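Local coordinates for predicted protein (PDB 4MEA), which probably hydrolyses epoxides as a secreted, Cif-type virulence factor with an alpha/beta hydrolase fold, at residues S44-L49 with K113-A118; F156-I161 with G275-L280; Y33-S39 with H50-G55. All coordinates share one frame; numbering follows the deposited sequence. Where two conformers were deposited one is given.

Contact 1: S44-L49 with K113-A118; sequences SEGVKL and KILIGA
S44 and I114 bring their CA atoms to 5.6 Å where the tip of the hairpin 37-54 meets helix 108-123; the axes of strand 47-49 and helix 113-118 pass 10.2 Å apart at 56°. A type I' turn from S44 to V47 closes the hairpin, with S44 and V47 joined by backbone bonds in both directions and G46 in a left-handed conformation. S44 points its CB at the helix, and with OG opposite the backbone N (chi1 -178°) the hydroxyl reaches the helix backbone. There S44 OG donates to I114 O at 2.6 Å, in the carbonyl plane and on a lone pair, with a C=O...donor angle of 130°. G117 faces the same hydroxyl and, having no side chain, does not obstruct it. Beside this polar point I114 forms the apolar centre. Its CD1 meets CG2 of V47 at 4.1 Å, the two side chains crossing at about a right angle, while its CG2 touches CD1 of L49 at 4.0 Å. The same L49 CD1 presses on A118 CB at 3.6 Å, and L49 also packs on P93 and S98. At the exposed rim E45 and K113 cross almost perpendicularly: E45 CD lies 3.4 Å from K113 CE, and the salt bridge from OE1 to NZ is long at 3.7 Å. The chemistry is therefore uneven: a short, buried serine-to-carbonyl bond, flanked by methyl groups, fixes the turn on the helix, whereas the ion pair outside is probably weakened by solvent and adds little direction.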
ATOM      1  N   SER A  44     -25.515  19.947   8.775  1.00 18.68           N
ATOM      2  CA  SER A  44     -26.051  18.700   9.306  1.00 13.49           C
ATOM      3  C   SER A  44     -25.112  18.180  10.381  1.00 20.60           C
ATOM      4  O   SER A  44     -23.949  17.871  10.107  1.00  9.76           O
ATOM      5  CB  SER A  44     -26.199  17.644   8.210  1.00 12.71           C
ATOM      6  OG  SER A  44     -26.757  16.446   8.738  1.00 16.32           O
ATOM      7  N   GLU A  45     -25.627  18.087  11.601  1.00 18.61           N
ATOM      8  CA  GLU A  45     -24.860  17.602  12.742  1.00 17.08           C
ATOM      9  C   GLU A  45     -23.584  18.418  12.918  1.00 21.60           C
ATOM     10  O   GLU A  45     -22.553  17.894  13.328  1.00 20.89           O
ATOM     11  CB  GLU A  45     -24.530  16.103  12.606  1.00 19.56           C
ATOM     12  CG  GLU A  45     -25.708  15.200  12.205  1.00 21.69           C
ATOM     13  CD  GLU A  45     -26.839  15.163  13.236  1.00 29.81           C
ATOM     14  OE1 GLU A  45     -26.618  15.560  14.403  1.00 22.30           O
ATOM     15  OE2 GLU A  45     -27.956  14.733  12.874  1.00 29.43           O
ATOM     16  N   GLY A  46     -23.661  19.711  12.613  1.00 20.27           N
ATOM     17  CA  GLY A  46     -22.528  20.593  12.810  1.00 17.42           C
ATOM     18  C   GLY A  46     -21.512  20.549  11.678  1.00 18.85           C
ATOM     19  O   GLY A  46     -20.451  21.165  11.776  1.00 22.07           O
ATOM     20  N   VAL A  47     -21.830  19.820  10.610  1.00 16.68           N
ATOM     21  CA  VAL A  47     -20.949  19.741   9.443  1.00 15.10           C
ATOM     22  C   VAL A  47     -21.622  20.451   8.280  1.00 16.72           C
ATOM     23  O   VAL A  47     -22.757  20.117   7.913  1.00  9.70           O
ATOM     24  CB  VAL A  47     -20.633  18.274   9.038  1.00 18.21           C
ATOM     25  CG1 VAL A  47     -19.776  18.231   7.767  1.00 13.93           C
ATOM     26  CG2 VAL A  47     -19.931  17.531  10.178  1.00 13.62           C
ATOM     27  N   LYS A  48     -20.937  21.445   7.714  1.00 16.55           N
ATOM     28  CA  LYS A  48     -21.465  22.149   6.553  1.00 14.47           C
ATOM     29  C   LYS A  48     -21.191  21.367   5.266  1.00 20.91           C
ATOM     30  O   LYS A  48     -20.038  21.241   4.823  1.00 15.69           O
ATOM     31  CB  LYS A  48     -20.899  23.569   6.450  1.00 11.69           C
ATOM     32  CG  LYS A  48     -21.652  24.427   5.427  1.00 18.64           C
ATOM     33  CD  LYS A  48     -21.169  25.865   5.419  1.00 27.64           C
ATOM     34  CE  LYS A  48     -21.589  26.596   6.687  1.00 32.60           C
ATOM     35  NZ  LYS A  48     -21.246  28.045   6.604  1.00 34.26           N
ATOM     36  N   LEU A  49     -22.254  20.834   4.675  1.00 11.79           N
ATOM     37  CA  LEU A  49     -22.127  20.078   3.431  1.00  8.19           C
ATOM     38  C   LEU A  49     -22.388  20.959   2.214  1.00 18.92           C
ATOM     39  O   LEU A  49     -23.296  21.801   2.215  1.00 14.72           O
ATOM     40  CB  LEU A  49     -23.099  18.894   3.415  1.00 11.04           C
ATOM     41  CG  LEU A  49     -23.022  17.850   4.531  1.00 16.33           C
ATOM     42  CD1 LEU A  49     -24.208  16.915   4.416  1.00 16.41           C
ATOM     43  CD2 LEU A  49     -21.717  17.065   4.487  1.00 16.18           C
ATOM     44  N   LYS A 113     -25.246   9.178   9.231  1.00 16.00           N
ATOM     45  CA  LYS A 113     -26.073  10.044  10.068  1.00 16.87           C
ATOM     46  C   LYS A 113     -26.037  11.490   9.565  1.00 16.84           C
ATOM     47  O   LYS A 113     -27.067  12.161   9.489  1.00 13.71           O
ATOM     48  CB  LYS A 113     -25.636   9.994  11.536  1.00 14.75           C
ATOM     49  CG  LYS A 113     -26.639  10.680  12.478  1.00 25.23           C
ATOM     50  CD  LYS A 113     -26.148  10.770  13.916  1.00 35.96           C
ATOM     51  CE  LYS A 113     -25.542  12.143  14.209  1.00 49.40           C
ATOM     52  NZ  LYS A 113     -25.189  12.337  15.651  1.00 49.09           N
ATOM     53  N   ILE A 114     -24.844  11.967   9.227  1.00  9.74           N
ATOM     54  CA  ILE A 114     -24.692  13.323   8.716  1.00 13.86           C
ATOM     55  C   ILE A 114     -25.415  13.489   7.381  1.00 13.75           C
ATOM     56  O   ILE A 114     -26.126  14.471   7.163  1.00 15.49           O
ATOM     57  CB  ILE A 114     -23.198  13.704   8.571  1.00 18.42           C
ATOM     58  CG1 ILE A 114     -22.550  13.842   9.957  1.00 13.85           C
ATOM     59  CG2 ILE A 114     -23.049  14.992   7.742  1.00 19.16           C
ATOM     60  CD1 ILE A 114     -21.042  13.639   9.962  1.00 10.85           C
ATOM     61  N   LEU A 115     -25.253  12.511   6.494  1.00 12.58           N
ATOM     62  CA  LEU A 115     -25.875  12.568   5.177  1.00 15.85           C
ATOM     63  C   LEU A 115     -27.403  12.497   5.209  1.00 17.93           C
ATOM     64  O   LEU A 115     -28.069  13.281   4.542  1.00 12.40           O
ATOM     65  CB  LEU A 115     -25.317  11.463   4.275  1.00 15.71           C
ATOM     66  CG  LEU A 115     -23.929  11.755   3.700  1.00 13.12           C
ATOM     67  CD1 LEU A 115     -23.306  10.490   3.097  1.00 10.41           C
ATOM     68  CD2 LEU A 115     -24.004  12.882   2.670  1.00 10.36           C
ATOM     69  N   ILE A 116     -27.961  11.559   5.968  1.00 12.03           N
ATOM     70  CA  ILE A 116     -29.412  11.363   5.955  1.00 11.63           C
ATOM     71  C   ILE A 116     -30.153  12.629   6.401  1.00 15.14           C
ATOM     72  O   ILE A 116     -31.192  12.979   5.843  1.00 20.65           O
ATOM     73  CB  ILE A 116     -29.846  10.136   6.801  1.00 14.37           C
ATOM     74  CG1 ILE A 116     -31.323   9.804   6.555  1.00 18.96           C
ATOM     75  CG2 ILE A 116     -29.573  10.366   8.287  1.00 11.88           C
ATOM     76  CD1 ILE A 116     -31.655   9.539   5.104  1.00 18.69           C
ATOM     77  N   GLY A 117     -29.594  13.329   7.381  1.00 16.13           N
ATOM     78  CA  GLY A 117     -30.195  14.553   7.872  1.00 17.05           C
ATOM     79  C   GLY A 117     -30.330  15.600   6.783  1.00 22.68           C
ATOM     80  O   GLY A 117     -31.358  16.270   6.675  1.00 16.04           O
ATOM     81  N   ALA A 118     -29.288  15.739   5.969  1.00 17.89           N
ATOM     82  CA  ALA A 118     -29.279  16.744   4.912  1.00 17.63           C
ATOM     83  C   ALA A 118     -30.199  16.317   3.784  1.00 13.96           C
ATOM     84  O   ALA A 118     -30.964  17.121   3.252  1.00 16.82           O
ATOM     85  CB  ALA A 118     -27.855  16.954   4.390  1.00 20.66           C
TER

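Contact 2: F156-I161 with G275-L280; sequences FMDSPI and GVNDVL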
ATOM      1  N   PHE A 156     -24.918   0.835  -5.882  1.00 13.75           N
ATOM      2  CA  PHE A 156     -23.537   1.013  -5.436  1.00 11.61           C
ATOM      3  C   PHE A 156     -22.622   0.766  -6.631  1.00 12.28           C
ATOM      4  O   PHE A 156     -22.852  -0.160  -7.418  1.00 11.27           O
ATOM      5  CB  PHE A 156     -23.207   0.038  -4.297  1.00  5.47           C
ATOM      6  CG  PHE A 156     -24.064   0.229  -3.067  1.00 12.71           C
ATOM      7  CD1 PHE A 156     -23.661   1.087  -2.052  1.00 14.09           C
ATOM      8  CD2 PHE A 156     -25.270  -0.445  -2.933  1.00 17.81           C
ATOM      9  CE1 PHE A 156     -24.446   1.262  -0.916  1.00 13.11           C
ATOM     10  CE2 PHE A 156     -26.062  -0.266  -1.807  1.00 14.05           C
ATOM     11  CZ  PHE A 156     -25.643   0.588  -0.798  1.00 15.50           C
ATOM     12  N   MET A 157     -21.593   1.596  -6.782  1.00 10.39           N
ATOM     13  CA  MET A 157     -20.789   1.568  -8.005  1.00  8.67           C
ATOM     14  C   MET A 157     -19.311   1.229  -7.787  1.00 14.13           C
ATOM     15  O   MET A 157     -18.611   1.874  -7.006  1.00 11.23           O
ATOM     16  CB  MET A 157     -20.963   2.861  -8.808  1.00  5.17           C
ATOM     17  CG  MET A 157     -22.375   3.039  -9.371  1.00  3.15           C
ATOM     18  SD  MET A 157     -22.709   4.621 -10.169  1.00 12.38           S
ATOM     19  CE  MET A 157     -21.571   4.569 -11.564  1.00  9.81           C
ATOM     20  N   ASP A 158     -18.874   0.191  -8.497  1.00 13.57           N
ATOM     21  CA  ASP A 158     -17.483  -0.296  -8.546  1.00 13.79           C
ATOM     22  C   ASP A 158     -16.848  -0.747  -7.227  1.00 13.84           C
ATOM     23  O   ASP A 158     -16.493  -1.914  -7.096  1.00 13.95           O
ATOM     24  CB  ASP A 158     -16.545   0.666  -9.308  1.00 10.75           C
ATOM     25  CG  ASP A 158     -15.443  -0.081 -10.065  1.00 13.81           C
ATOM     26  OD1 ASP A 158     -15.753  -1.120 -10.684  1.00 14.54           O
ATOM     27  OD2 ASP A 158     -14.267   0.336 -10.018  1.00 10.72           O
ATOM     28  N   SER A 159     -16.696   0.164  -6.261  1.00  8.88           N
ATOM     29  CA  SER A 159     -15.968  -0.154  -5.025  1.00  9.59           C
ATOM     30  C   SER A 159     -16.729  -1.088  -4.087  1.00  7.56           C
ATOM     31  O   SER A 159     -17.962  -1.096  -4.062  1.00 11.82           O
ATOM     32  CB  SER A 159     -15.590   1.119  -4.258  1.00  9.42           C
ATOM     33  OG  SER A 159     -14.700   1.917  -5.008  1.00  8.48           O
ATOM     34  N   PRO A 160     -15.990  -1.878  -3.302  1.00 10.63           N
ATOM     35  CA  PRO A 160     -16.657  -2.742  -2.329  1.00 10.09           C
ATOM     36  C   PRO A 160     -17.302  -1.904  -1.230  1.00 12.19           C
ATOM     37  O   PRO A 160     -16.830  -0.807  -0.925  1.00 12.14           O
ATOM     38  CB  PRO A 160     -15.504  -3.572  -1.752  1.00 10.39           C
ATOM     39  CG  PRO A 160     -14.283  -2.739  -1.973  1.00 15.40           C
ATOM     40  CD  PRO A 160     -14.522  -2.039  -3.279  1.00 13.16           C
ATOM     41  N   ILE A 161     -18.396  -2.414  -0.678  1.00 11.83           N
ATOM     42  CA  ILE A 161     -18.961  -1.896   0.555  1.00 11.87           C
ATOM     43  C   ILE A 161     -18.122  -2.524   1.664  1.00 14.82           C
ATOM     44  O   ILE A 161     -17.841  -3.720   1.624  1.00 12.46           O
ATOM     45  CB  ILE A 161     -20.440  -2.336   0.704  1.00 14.45           C
ATOM     46  CG1 ILE A 161     -21.286  -1.761  -0.438  1.00 10.87           C
ATOM     47  CG2 ILE A 161     -21.003  -1.927   2.065  1.00 11.13           C
ATOM     48  CD1 ILE A 161     -22.602  -2.501  -0.689  1.00 11.79           C
ATOM     49  N   GLY A 275     -12.002  -1.649 -13.809  1.00  9.42           N
ATOM     50  CA  GLY A 275     -11.844  -1.047 -12.497  1.00 12.12           C
ATOM     51  C   GLY A 275     -11.764  -2.140 -11.446  1.00 15.03           C
ATOM     52  O   GLY A 275     -10.949  -3.051 -11.550  1.00 14.15           O
ATOM     53  N   VAL A 276     -12.620  -2.057 -10.435  1.00 10.67           N
ATOM     54  CA  VAL A 276     -12.664  -3.075  -9.384  1.00 13.22           C
ATOM     55  C   VAL A 276     -13.341  -4.347  -9.913  1.00 12.57           C
ATOM     56  O   VAL A 276     -13.149  -5.437  -9.378  1.00 15.57           O
ATOM     57  CB  VAL A 276     -13.372  -2.545  -8.113  1.00  9.02           C
ATOM     58  CG1 VAL A 276     -13.269  -3.565  -6.978  1.00  8.92           C
ATOM     59  CG2 VAL A 276     -12.735  -1.221  -7.691  1.00  9.24           C
ATOM     60  N   ASN A 277     -14.132  -4.190 -10.971  1.00 11.94           N
ATOM     61  CA  ASN A 277     -14.649  -5.327 -11.733  1.00  8.62           C
ATOM     62  C   ASN A 277     -15.712  -6.120 -10.949  1.00 14.91           C
ATOM     63  O   ASN A 277     -16.787  -5.598 -10.642  1.00 13.66           O
ATOM     64  CB  ASN A 277     -13.479  -6.220 -12.210  1.00 12.10           C
ATOM     65  CG  ASN A 277     -13.906  -7.262 -13.230  1.00 18.62           C
ATOM     66  OD1 ASN A 277     -15.028  -7.233 -13.736  1.00 11.32           O
ATOM     67  ND2 ASN A 277     -13.007  -8.189 -13.540  1.00 22.11           N
ATOM     68  N   ASP A 278     -15.408  -7.364 -10.595  1.00 12.81           N
ATOM     69  CA  ASP A 278     -16.442  -8.247 -10.047  1.00 10.08           C
ATOM     70  C   ASP A 278     -16.530  -8.359  -8.516  1.00 15.46           C
ATOM     71  O   ASP A 278     -17.369  -9.105  -7.999  1.00 17.40           O
ATOM     72  CB  ASP A 278     -16.304  -9.649 -10.659  1.00 13.18           C
ATOM     73  CG  ASP A 278     -14.978 -10.299 -10.339  1.00 24.35           C
ATOM     74  OD1 ASP A 278     -14.102  -9.629  -9.750  1.00 25.03           O
ATOM     75  OD2 ASP A 278     -14.807 -11.488 -10.693  1.00 31.68           O
ATOM     76  N   VAL A 279     -15.678  -7.639  -7.790  1.00 11.52           N
ATOM     77  CA  VAL A 279     -15.670  -7.733  -6.330  1.00 11.19           C
ATOM     78  C   VAL A 279     -17.020  -7.334  -5.708  1.00 10.17           C
ATOM     79  O   VAL A 279     -17.591  -8.080  -4.922  1.00 10.60           O
ATOM     80  CB  VAL A 279     -14.541  -6.886  -5.701  1.00 13.09           C
ATOM     81  CG1 VAL A 279     -14.642  -6.905  -4.163  1.00  5.73           C
ATOM     82  CG2 VAL A 279     -13.174  -7.383  -6.171  1.00 13.59           C
ATOM     83  N   LEU A 280     -17.524  -6.160  -6.066  1.00 13.01           N
ATOM     84  CA  LEU A 280     -18.800  -5.689  -5.534  1.00  8.15           C
ATOM     85  C   LEU A 280     -19.958  -6.567  -6.004  1.00 10.24           C
ATOM     86  O   LEU A 280     -20.899  -6.819  -5.255  1.00 13.61           O
ATOM     87  CB  LEU A 280     -19.050  -4.237  -5.961  1.00 10.10           C
ATOM     88  CG  LEU A 280     -20.371  -3.605  -5.506  1.00 11.25           C
ATOM     89  CD1 LEU A 280     -20.398  -3.458  -3.993  1.00  8.80           C
ATOM     90  CD2 LEU A 280     -20.612  -2.242  -6.181  1.00  8.36           C
TER
HETATM   91  O   HOH W   1     -16.413  -4.406  -8.122  1.00 10.69           O
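L280 packs into the bend that follows strand 151-157 and makes the tight half of this contact. With CG opposite the backbone N (chi1 179°), its branch point is carried into the bend, where the methyls reach two carbonyls, CD2 at 3.3 Å from F156 O and CD1 at 3.4 Å from S159 O; CD1 also meets CG1 of I161 at 4.0 Å. In the bend, a gamma turn closed by S159 N to M157 O, D158 turns its carboxylate toward 275-280. V276 N donates to D158 OD2 at 2.9 Å, nearly straight at 169°, on the syn side but 24° out of the carboxylate plane; N277 N reaches OD1 only weakly. OD2 also bonds ND1 of H305 and OD1 takes G272 N, an arrangement consistent with the acid of an alpha/beta hydrolase catalytic triad. The looser side is at the partly exposed type II' turn V276-V279, where V276 CG1 and V279 CG1 merely brush the P160 ring, and one water links the segments, donating to D158 O at 2.7 Å and to N277 O while accepting from L280 N. Strand 267-272 pairs with F156 and D158 alongside, helix 136-146 packs on F156 and I161, and L280 lies in the first turn of helix 279-288, whose M284 touches F156 and I161.

Contact 3: Y33-S39 with H50-G55; sequences YAKGLSS and HYVEGG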
ATOM      1  N   TYR A  33     -20.705  24.615 -12.425  1.00 14.18           N
ATOM      2  CA  TYR A  33     -22.020  23.970 -12.445  0.54 15.73           C
ATOM      3  C   TYR A  33     -22.771  24.383 -13.720  1.00 19.15           C
ATOM      4  O   TYR A  33     -22.875  25.576 -13.985  1.00 14.20           O
ATOM      5  CB  TYR A  33     -22.820  24.411 -11.208  0.54 15.93           C
ATOM      6  CG  TYR A  33     -21.964  24.625  -9.969  0.54 13.29           C
ATOM      7  CD1 TYR A  33     -21.505  23.543  -9.223  0.54 17.41           C
ATOM      8  CD2 TYR A  33     -21.608  25.905  -9.549  0.54 11.87           C
ATOM      9  CE1 TYR A  33     -20.711  23.723  -8.097  0.54  9.82           C
ATOM     10  CE2 TYR A  33     -20.814  26.094  -8.416  0.54 14.63           C
ATOM     11  CZ  TYR A  33     -20.372  24.994  -7.699  0.54 13.23           C
ATOM     12  OH  TYR A  33     -19.581  25.154  -6.584  0.54 12.40           O
ATOM     13  N   ALA A  34     -23.308  23.430 -14.476  1.00 15.68           N
ATOM     14  CA  ALA A  34     -24.001  23.761 -15.720  1.00 18.78           C
ATOM     15  C   ALA A  34     -25.346  24.450 -15.482  1.00 18.99           C
ATOM     16  O   ALA A  34     -25.930  24.342 -14.399  1.00 11.91           O
ATOM     17  CB  ALA A  34     -24.176  22.517 -16.581  1.00 21.19           C
ATOM     18  N   LYS A  35     -25.828  25.171 -16.493  1.00 20.60           N
ATOM     19  CA  LYS A  35     -27.121  25.845 -16.392  1.00 22.24           C
ATOM     20  C   LYS A  35     -28.190  24.827 -16.002  1.00 18.70           C
ATOM     21  O   LYS A  35     -28.256  23.732 -16.574  1.00 17.91           O
ATOM     22  CB  LYS A  35     -27.503  26.508 -17.719  1.00 29.76           C
ATOM     23  CG  LYS A  35     -28.810  27.291 -17.651  1.00 38.29           C
ATOM     24  CD  LYS A  35     -29.374  27.577 -19.032  1.00 51.87           C
ATOM     25  CE  LYS A  35     -29.897  26.306 -19.689  1.00 59.06           C
ATOM     26  NZ  LYS A  35     -30.542  26.588 -21.003  1.00 64.32           N
ATOM     27  N   GLY A  36     -29.013  25.187 -15.023  1.00 15.03           N
ATOM     28  CA  GLY A  36     -30.015  24.277 -14.497  1.00 19.50           C
ATOM     29  C   GLY A  36     -29.649  23.801 -13.102  1.00 17.68           C
ATOM     30  O   GLY A  36     -30.505  23.371 -12.336  1.00 19.57           O
ATOM     31  N   LEU A  37     -28.366  23.897 -12.769  1.00 20.36           N
ATOM     32  CA  LEU A  37     -27.865  23.397 -11.495  1.00 19.67           C
ATOM     33  C   LEU A  37     -27.537  24.547 -10.551  1.00 22.10           C
ATOM     34  O   LEU A  37     -27.079  25.609 -10.978  1.00 19.40           O
ATOM     35  CB  LEU A  37     -26.625  22.517 -11.718  1.00 12.86           C
ATOM     36  CG  LEU A  37     -26.871  21.310 -12.627  1.00 15.92           C
ATOM     37  CD1 LEU A  37     -25.604  20.457 -12.830  1.00 12.29           C
ATOM     38  CD2 LEU A  37     -28.003  20.467 -12.068  1.00 13.72           C
ATOM     39  N   SER A  38     -27.781  24.340  -9.265  1.00 13.70           N
ATOM     40  CA  SER A  38     -27.449  25.351  -8.279  1.00 19.08           C
ATOM     41  C   SER A  38     -26.549  24.763  -7.205  1.00 17.16           C
ATOM     42  O   SER A  38     -26.785  23.651  -6.735  1.00 15.34           O
ATOM     43  CB  SER A  38     -28.724  25.909  -7.642  1.00 27.34           C
ATOM     44  OG  SER A  38     -29.647  26.289  -8.648  1.00 30.53           O
ATOM     45  N   SER A  39     -25.523  25.524  -6.831  1.00 13.43           N
ATOM     46  CA  SER A  39     -24.607  25.159  -5.760  1.00  9.12           C
ATOM     47  C   SER A  39     -25.100  25.736  -4.437  1.00 14.07           C
ATOM     48  O   SER A  39     -25.378  26.928  -4.339  1.00 13.89           O
ATOM     49  CB  SER A  39     -23.206  25.682  -6.071  1.00 10.24           C
ATOM     50  OG  SER A  39     -22.333  25.491  -4.975  1.00 11.20           O
ATOM     51  N   HIS A  50     -21.575  20.772   1.180  1.00 13.52           N
ATOM     52  CA  HIS A  50     -21.845  21.384  -0.116  1.00 13.21           C
ATOM     53  C   HIS A  50     -22.613  20.392  -0.984  1.00 14.99           C
ATOM     54  O   HIS A  50     -22.344  19.188  -0.966  1.00 11.22           O
ATOM     55  CB  HIS A  50     -20.541  21.804  -0.804  1.00 15.86           C
ATOM     56  CG  HIS A  50     -20.716  22.238  -2.229  1.00 15.35           C
ATOM     57  ND1 HIS A  50     -20.206  21.524  -3.293  1.00 11.81           N
ATOM     58  CD2 HIS A  50     -21.340  23.317  -2.763  1.00  9.91           C
ATOM     59  CE1 HIS A  50     -20.507  22.144  -4.421  1.00 17.02           C
ATOM     60  NE2 HIS A  50     -21.198  23.233  -4.127  1.00 17.12           N
ATOM     61  N   TYR A  51     -23.584  20.888  -1.736  1.00 11.01           N
ATOM     62  CA  TYR A  51     -24.255  20.039  -2.702  1.00 10.56           C
ATOM     63  C   TYR A  51     -24.666  20.854  -3.910  1.00 13.69           C
ATOM     64  O   TYR A  51     -24.647  22.088  -3.879  1.00 14.58           O
ATOM     65  CB  TYR A  51     -25.463  19.340  -2.075  1.00 12.55           C
ATOM     66  CG  TYR A  51     -26.606  20.256  -1.657  1.00 11.65           C
ATOM     67  CD1 TYR A  51     -27.733  20.407  -2.463  1.00 15.35           C
ATOM     68  CD2 TYR A  51     -26.568  20.947  -0.451  1.00 14.27           C
ATOM     69  CE1 TYR A  51     -28.793  21.237  -2.084  1.00 13.81           C
ATOM     70  CE2 TYR A  51     -27.619  21.788  -0.064  1.00 14.52           C
ATOM     71  CZ  TYR A  51     -28.727  21.915  -0.884  1.00 19.67           C
ATOM     72  OH  TYR A  51     -29.769  22.733  -0.514  1.00 18.13           O
ATOM     73  N   VAL A  52     -25.033  20.147  -4.966  1.00 13.71           N
ATOM     74  CA  VAL A  52     -25.509  20.742  -6.198  1.00 13.19           C
ATOM     75  C   VAL A  52     -26.809  20.038  -6.545  1.00 15.48           C
ATOM     76  O   VAL A  52     -26.905  18.815  -6.437  1.00 12.35           O
ATOM     77  CB  VAL A  52     -24.473  20.543  -7.332  1.00 16.59           C
ATOM     78  CG1 VAL A  52     -25.027  21.009  -8.671  1.00 10.62           C
ATOM     79  CG2 VAL A  52     -23.179  21.270  -6.986  1.00  9.33           C
ATOM     80  N   GLU A  53     -27.819  20.805  -6.940  1.00 11.38           N
ATOM     81  CA  GLU A  53     -29.104  20.212  -7.280  1.00 16.40           C
ATOM     82  C   GLU A  53     -29.690  20.813  -8.549  1.00 13.22           C
ATOM     83  O   GLU A  53     -29.319  21.906  -8.971  1.00 17.00           O
ATOM     84  CB  GLU A  53     -30.095  20.360  -6.120  1.00 25.16           C
ATOM     85  CG  GLU A  53     -30.565  21.782  -5.902  1.00 31.52           C
ATOM     86  CD  GLU A  53     -31.465  21.932  -4.686  1.00 35.67           C
ATOM     87  OE1 GLU A  53     -31.653  23.081  -4.240  1.00 36.30           O
ATOM     88  OE2 GLU A  53     -31.982  20.913  -4.177  1.00 32.13           O
ATOM     89  N   GLY A  54     -30.608  20.076  -9.159  1.00 17.45           N
ATOM     90  CA  GLY A  54     -31.258  20.528 -10.368  1.00 19.43           C
ATOM     91  C   GLY A  54     -32.604  19.851 -10.457  1.00 20.10           C
ATOM     92  O   GLY A  54     -32.874  18.904  -9.716  1.00 12.89           O
ATOM     93  N   GLY A  55     -33.452  20.340 -11.354  1.00 22.39           N
ATOM     94  CA  GLY A  55     -34.794  19.812 -11.494  1.00 29.35           C
ATOM     95  C   GLY A  55     -35.719  20.197 -10.353  1.00 19.49           C
ATOM     96  O   GLY A  55     -35.388  21.037  -9.515  1.00 22.72           O
TER
HETATM   97  O   HOH W   2     -33.080  22.636 -12.839  1.00 21.61           O
HETATM   98  O   HOH W   3     -31.028  24.647  -9.950  1.00 22.90           O
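L37 reaches over G54, its CD2 only 3.7 Å from the glycine CA, and lays CB against CG1 of V52 at 3.8 Å. The two segments meet at the open end of an antiparallel beta hairpin, strands 37-44 and 47-54, which forms one edge of the central sheet of the alpha/beta hydrolase fold. S38 and E53 are its hydrogen-bonded pair: S38 N donates to E53 O at 2.9 Å and E53 N returns the bond to S38 O. S39 and V52 follow as a non-hydrogen-bonded pair, where V52 CA sends a C-H toward S38 O. L37, V52 and S39 share one face of the sheet, which helix 75-81 covers through L79 and M78; E53, on the other face, bridges K40 and K86. Along the first of these faces, V52 CG2 also touches the Y33 ring, in one of its two deposited conformers, at CD1. Farther along, S39 OG stands opposite its backbone N (chi1 173°), which carries it to the edge of the H50 imidazole, close to the ring plane. There OG and NE2 form a 2.7 Å hydrogen bond in which either could be the donor. With ND1 of H50 bonded to D91 OD2, the ring is gripped at both nitrogens, which fixes its rotation and should favour one flip state. The type II turn A34-L37 leads into the strand, and its G36 carbonyl is tied by solvent to the residue just past the partner strand: one water donates to G36 O at 2.7 Å and accepts from G55 N at 2.8 Å.

How the contacts relate
From the N terminus, contact 3 opens first at 33-39 and closes at 50-55 after only ten residues, pairing the hairpin strands 37-44 and 47-54. Contact 1 begins inside that short loop, at 44-49, and closes 63 residues later on helix 108-123, so the two cross. They sit at different ends of strand 47-54, with centres 19 Å apart, one at the open end of the hairpin and one at its tip. Contact 2 follows in series: 156-161 returns to 275-280 after 113 residues, about half of them helical, linking strand 151-157 to the start of helix 279-288. All three reach the same sheet, contact 2 across the chain's centre from the others.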